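Local coordinates for thiol-activated cytolysin (Desulfobulbus propionicus, PDB 6NAL), which probably binds target membranes and inserts into them as an oligomeric, pore-forming toxin of the cholesterol-dependent cytolysin family, at residues A[263-275]-A[306-320]. Residues are numbered along the deposited sequence; the frame is centred on the assembly and turned at random.
Sequences GTCSKDGLKIDAN and LNSMDDVQKINRIIW
Leu-270 packs on the face of helix 309-320 that carries Val-312, Ile-315 and Ile-319, its CB 3.7 Å from Val-312 CG1 and its two methyls over Ile-315, with CD1 3.9 Å from Ile-315 CG2. CG anti to the carbonyl carbon (chi1 -75°) turns the branch toward the helix, where CD1 also nears Ile-319 and CD2 Leu-306. Two residues on, Ile-272 lodges between the start of the helix and Leu-306: its CG2 is pressed to 3.3 Å from both CG1 and CG2 of Val-312, closer than usual contact and perhaps partly model error at 2.3 Å resolution, and the extended CG1 arm carries CD1 to within 3.1 Å of Leu-306 O. Ile-272 also touches Leu-284 of helix 279-284, and Leu-306 and Ile-315 continue the apolar layer onto strand 287-294.

Asn-316 makes two of the three hydrogen bonds across the contact. Its OD1 accepts Leu-270 N at 2.7 Å, nearly straight (173°), and its ND2 gives to Leu-270 O at 2.8 Å; both bonds lie on carbonyl lone pairs, so one amide reads donor and acceptor of a single residue and its flip is fixed. OD1 also comes 3.3 Å from Gly-269 CA. One helical turn further, Trp-320 presents its ring edge to the type I turn of Ser-266 to Gly-269: NE1 donates to Asp-268 O at 2.9 Å, bent and from above the carbonyl plane.

The short hairpin 265-270 is thus tied to the helix through main-chain atoms as well as methyls. Leu-270 N and O, pointing away from partner strand 265-266, are bonded by an Asn side chain where a further strand might otherwise pair.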
loop_
_atom_site.group_PDB
_atom_site.type_symbol
_atom_site.label_atom_id
_atom_site.label_comp_id
_atom_site.label_asym_id
_atom_site.label_seq_id
_atom_site.Cartn_x
_atom_site.Cartn_y
_atom_site.Cartn_z
ATOM N N GLY A 263 -13.072 15.662 -2.413
ATOM C CA GLY A 263 -13.015 16.267 -3.719
ATOM C C GLY A 263 -14.153 17.234 -3.953
ATOM O O GLY A 263 -14.144 18.023 -4.904
ATOM N N THR A 264 -15.158 17.172 -3.093
ATOM C CA THR A 264 -16.295 18.064 -3.218
ATOM C C THR A 264 -16.405 19.053 -2.070
ATOM O O THR A 264 -17.225 19.975 -2.165
ATOM C CB THR A 264 -17.621 17.284 -3.335
ATOM O OG1 THR A 264 -17.888 16.581 -2.122
ATOM C CG2 THR A 264 -17.582 16.277 -4.476
ATOM N N CYS A 265 -15.598 18.902 -1.002
ATOM C CA CYS A 265 -15.638 19.817 0.135
ATOM C C CYS A 265 -14.237 20.138 0.628
ATOM O O CYS A 265 -13.327 19.311 0.551
ATOM C CB CYS A 265 -16.468 19.266 1.315
ATOM S SG CYS A 265 -16.791 20.491 2.669
ATOM N N SER A 266 -14.083 21.374 1.116
ATOM C CA SER A 266 -12.793 21.943 1.493
ATOM C C SER A 266 -13.035 23.118 2.440
ATOM O O SER A 266 -14.169 23.389 2.843
ATOM C CB SER A 266 -12.027 22.378 0.243
ATOM O OG SER A 266 -12.776 23.341 -0.490
ATOM N N LYS A 267 -11.953 23.831 2.782
ATOM C CA LYS A 267 -12.067 25.044 3.572
ATOM C C LYS A 267 -12.850 26.128 2.852
ATOM O O LYS A 267 -13.328 27.064 3.509
ATOM C CB LYS A 267 -10.679 25.572 3.941
ATOM C CG LYS A 267 -9.750 25.774 2.748
ATOM C CD LYS A 267 -9.041 27.083 2.857
ATOM C CE LYS A 267 -8.060 27.267 1.708
ATOM N NZ LYS A 267 -8.469 27.019 0.389
ATOM N N ASP A 268 -13.012 26.022 1.528
ATOM C CA ASP A 268 -13.811 27.009 0.797
ATOM C C ASP A 268 -15.289 26.672 0.745
ATOM O O ASP A 268 -16.087 27.510 0.317
ATOM C CB ASP A 268 -13.328 27.173 -0.650
ATOM C CG ASP A 268 -11.943 27.789 -0.734
ATOM O OD1 ASP A 268 -11.649 28.747 0.034
ATOM O OD2 ASP A 268 -11.145 27.301 -1.561
ATOM N N GLY A 269 -15.668 25.467 1.151
ATOM C CA GLY A 269 -17.052 25.079 1.161
ATOM C C GLY A 269 -17.230 23.894 0.232
ATOM O O GLY A 269 -16.361 23.118 0.036
ATOM N N LEU A 270 -18.451 23.843 -0.309
ATOM C CA LEU A 270 -18.795 22.724 -1.178
ATOM C C LEU A 270 -18.826 23.197 -2.628
ATOM O O LEU A 270 -19.602 24.066 -2.988
ATOM C CB LEU A 270 -20.136 22.075 -0.812
ATOM C CG LEU A 270 -20.056 21.224 0.444
ATOM C CD1 LEU A 270 -19.615 22.028 1.633
ATOM C CD2 LEU A 270 -21.474 20.727 0.625
ATOM N N LYS A 271 -17.892 22.721 -3.426
ATOM C CA LYS A 271 -17.806 22.997 -4.864
ATOM C C LYS A 271 -18.150 21.661 -5.527
ATOM O O LYS A 271 -17.277 20.857 -5.889
ATOM C CB LYS A 271 -16.401 23.498 -5.187
ATOM C CG LYS A 271 -16.157 23.695 -6.661
ATOM C CD LYS A 271 -14.653 23.684 -7.037
ATOM C CE LYS A 271 -14.031 22.263 -6.875
ATOM N NZ LYS A 271 -14.033 21.486 -8.108
ATOM N N ILE A 272 -19.442 21.392 -5.633
ATOM C CA ILE A 272 -19.936 20.211 -6.311
ATOM C C ILE A 272 -20.746 20.704 -7.483
ATOM O O ILE A 272 -21.692 21.477 -7.301
ATOM C CB ILE A 272 -20.795 19.333 -5.407
ATOM C CG1 ILE A 272 -21.283 18.135 -6.208
ATOM C CG2 ILE A 272 -21.975 20.124 -4.919
ATOM C CD1 ILE A 272 -22.046 17.150 -5.359
ATOM N N ASP A 273 -20.382 20.271 -8.681
ATOM C CA ASP A 273 -20.984 20.843 -9.873
ATOM C C ASP A 273 -21.332 19.754 -10.883
ATOM O O ASP A 273 -20.859 18.613 -10.814
ATOM C CB ASP A 273 -20.063 21.901 -10.507
ATOM C CG ASP A 273 -20.782 22.757 -11.548
ATOM O OD1 ASP A 273 -22.020 22.931 -11.442
ATOM O OD2 ASP A 273 -20.117 23.240 -12.486
ATOM N N ALA A 274 -22.161 20.155 -11.850
ATOM C CA ALA A 274 -22.967 19.206 -12.615
ATOM C C ALA A 274 -22.131 18.443 -13.635
ATOM O O ALA A 274 -21.809 17.267 -13.445
ATOM C CB ALA A 274 -24.119 19.947 -13.310
ATOM N N ASN A 275 -21.756 19.118 -14.715
ATOM C CA ASN A 275 -21.588 18.466 -16.007
ATOM C C ASN A 275 -20.225 17.819 -16.195
ATOM O O ASN A 275 -19.765 17.676 -17.339
ATOM C CB ASN A 275 -21.845 19.473 -17.129
ATOM C CG ASN A 275 -23.230 19.326 -17.756
ATOM O OD1 ASN A 275 -24.190 18.908 -17.098
ATOM N ND2 ASN A 275 -23.339 19.679 -19.038
ATOM N N LEU A 306 -26.331 16.041 -1.261
ATOM C CA LEU A 306 -25.393 16.718 -2.128
ATOM C C LEU A 306 -25.719 16.584 -3.607
ATOM O O LEU A 306 -24.998 17.157 -4.425
ATOM C CB LEU A 306 -24.005 16.171 -1.875
ATOM C CG LEU A 306 -23.719 16.072 -0.383
ATOM C CD1 LEU A 306 -23.735 14.615 0.062
ATOM C CD2 LEU A 306 -22.386 16.730 -0.132
ATOM N N ASN A 307 -26.739 15.825 -3.989
ATOM C CA ASN A 307 -27.164 15.900 -5.383
ATOM C C ASN A 307 -27.710 17.287 -5.690
ATOM O O ASN A 307 -27.286 17.936 -6.654
ATOM C CB ASN A 307 -28.209 14.835 -5.682
ATOM C CG ASN A 307 -27.600 13.453 -5.789
ATOM O OD1 ASN A 307 -28.217 12.460 -5.391
ATOM N ND2 ASN A 307 -26.373 13.381 -6.316
ATOM N N SER A 308 -28.619 17.767 -4.843
ATOM C CA SER A 308 -29.311 19.036 -5.041
ATOM C C SER A 308 -28.352 20.216 -5.039
ATOM O O SER A 308 -27.694 20.497 -4.033
ATOM C CB SER A 308 -30.352 19.195 -3.932
ATOM O OG SER A 308 -30.582 20.559 -3.621
HETATM N N MSE A 309 -28.307 20.929 -6.153
HETATM C CA MSE A 309 -27.619 22.207 -6.194
HETATM C C MSE A 309 -28.111 23.230 -5.148
HETATM O O MSE A 309 -27.393 24.153 -4.788
HETATM C CB MSE A 309 -27.770 22.858 -7.579
HETATM C CG MSE A 309 -27.320 22.036 -8.754
HETATM SE SE MSE A 309 -27.572 22.994 -10.446
HETATM C CE MSE A 309 -28.073 24.794 -9.792
ATOM N N ASP A 310 -29.353 23.125 -4.696
ATOM C CA ASP A 310 -29.867 24.137 -3.773
ATOM C C ASP A 310 -29.628 23.788 -2.321
ATOM O O ASP A 310 -29.708 24.683 -1.478
ATOM C CB ASP A 310 -31.360 24.384 -4.052
ATOM C CG ASP A 310 -31.557 25.299 -5.291
ATOM O OD1 ASP A 310 -32.624 25.170 -5.949
ATOM O OD2 ASP A 310 -30.621 26.118 -5.606
ATOM N N ASP A 311 -29.386 22.504 -2.010
ATOM C CA ASP A 311 -28.834 22.134 -0.711
ATOM C C ASP A 311 -27.359 22.548 -0.608
ATOM O O ASP A 311 -26.923 23.082 0.423
ATOM C CB ASP A 311 -29.008 20.624 -0.488
ATOM C CG ASP A 311 -30.398 20.248 0.049
ATOM O OD1 ASP A 311 -31.293 21.129 0.128
ATOM O OD2 ASP A 311 -30.588 19.052 0.386
ATOM N N VAL A 312 -26.589 22.349 -1.683
ATOM C CA VAL A 312 -25.181 22.754 -1.698
ATOM C C VAL A 312 -25.053 24.258 -1.459
ATOM O O VAL A 312 -24.248 24.721 -0.638
ATOM C CB VAL A 312 -24.527 22.333 -3.035
ATOM C CG1 VAL A 312 -23.041 22.668 -3.039
ATOM C CG2 VAL A 312 -24.743 20.839 -3.306
ATOM N N GLN A 313 -25.826 25.054 -2.181
ATOM C CA GLN A 313 -25.744 26.486 -1.943
ATOM C C GLN A 313 -26.317 26.880 -0.564
ATOM O O GLN A 313 -25.853 27.846 0.062
ATOM C CB GLN A 313 -26.434 27.206 -3.108
ATOM C CG GLN A 313 -26.566 28.721 -2.898
ATOM C CD GLN A 313 -27.507 29.392 -3.906
ATOM O OE1 GLN A 313 -28.399 30.127 -3.481
ATOM N NE2 GLN A 313 -27.353 29.096 -5.225
ATOM N N LYS A 314 -27.304 26.156 -0.038
ATOM C CA LYS A 314 -27.681 26.468 1.335
ATOM C C LYS A 314 -26.535 26.172 2.300
ATOM O O LYS A 314 -26.373 26.867 3.303
ATOM C CB LYS A 314 -28.936 25.706 1.776
ATOM C CG LYS A 314 -29.336 26.092 3.237
ATOM C CD LYS A 314 -30.825 25.973 3.563
ATOM C CE LYS A 314 -31.272 24.522 3.693
ATOM N NZ LYS A 314 -32.639 24.302 3.081
ATOM N N ILE A 315 -25.722 25.153 2.034
ATOM C CA ILE A 315 -24.637 24.845 2.972
ATOM C C ILE A 315 -23.565 25.916 2.917
ATOM O O ILE A 315 -23.083 26.402 3.951
ATOM C CB ILE A 315 -24.055 23.446 2.704
ATOM C CG1 ILE A 315 -25.085 22.399 3.127
ATOM C CG2 ILE A 315 -22.778 23.303 3.465
ATOM C CD1 ILE A 315 -24.713 21.024 2.891
ATOM N N ASN A 316 -23.183 26.311 1.704
ATOM C CA ASN A 316 -22.119 27.291 1.539
ATOM C C ASN A 316 -22.521 28.601 2.121
ATOM O O ASN A 316 -21.688 29.367 2.588
ATOM C CB ASN A 316 -21.785 27.470 0.068
ATOM C CG ASN A 316 -20.956 26.335 -0.422
ATOM O OD1 ASN A 316 -20.116 25.837 0.328
ATOM N ND2 ASN A 316 -21.197 25.885 -1.634
ATOM N N ARG A 317 -23.800 28.865 2.125
ATOM C CA ARG A 317 -24.241 30.095 2.738
ATOM C C ARG A 317 -24.128 30.044 4.240
ATOM O O ARG A 317 -23.637 30.995 4.863
ATOM C CB ARG A 317 -25.663 30.376 2.338
ATOM C CG ARG A 317 -25.974 31.975 2.496
ATOM C CD ARG A 317 -27.412 31.977 2.095
ATOM N NE ARG A 317 -27.710 30.997 1.004
ATOM C CZ ARG A 317 -28.703 30.134 0.920
ATOM N NH1 ARG A 317 -29.687 30.268 1.750
ATOM N NH2 ARG A 317 -28.618 29.289 -0.118
ATOM N N ILE A 318 -24.662 28.970 4.845
ATOM C CA ILE A 318 -24.457 28.748 6.267
ATOM C C ILE A 318 -22.993 28.909 6.629
ATOM O O ILE A 318 -22.673 29.452 7.686
ATOM C CB ILE A 318 -24.966 27.368 6.691
ATOM C CG1 ILE A 318 -26.477 27.260 6.533
ATOM C CG2 ILE A 318 -24.543 27.151 8.131
ATOM C CD1 ILE A 318 -26.920 25.811 6.302
ATOM N N ILE A 319 -22.072 28.426 5.772
ATOM C CA ILE A 319 -20.651 28.437 6.133
ATOM C C ILE A 319 -20.069 29.839 6.046
ATOM O O ILE A 319 -19.124 30.170 6.765
ATOM C CB ILE A 319 -19.839 27.482 5.230
ATOM C CG1 ILE A 319 -20.153 26.038 5.530
ATOM C CG2 ILE A 319 -18.342 27.697 5.384
ATOM C CD1 ILE A 319 -19.628 25.113 4.484
ATOM N N TRP A 320 -20.494 30.630 5.061
ATOM C CA TRP A 320 -19.849 31.918 4.803
ATOM C C TRP A 320 -20.695 33.075 5.293
ATOM O O TRP A 320 -20.390 34.233 4.977
ATOM C CB TRP A 320 -19.503 32.076 3.318
ATOM C CG TRP A 320 -18.516 31.030 2.966
ATOM C CD1 TRP A 320 -18.706 29.966 2.121
ATOM C CD2 TRP A 320 -17.206 30.867 3.539
ATOM N NE1 TRP A 320 -17.591 29.172 2.118
ATOM C CE2 TRP A 320 -16.653 29.701 2.974
ATOM C CE3 TRP A 320 -16.448 31.597 4.473
ATOM C CZ2 TRP A 320 -15.361 29.253 3.297
ATOM C CZ3 TRP A 320 -15.180 31.149 4.798
ATOM C CH2 TRP A 320 -14.644 29.988 4.204
#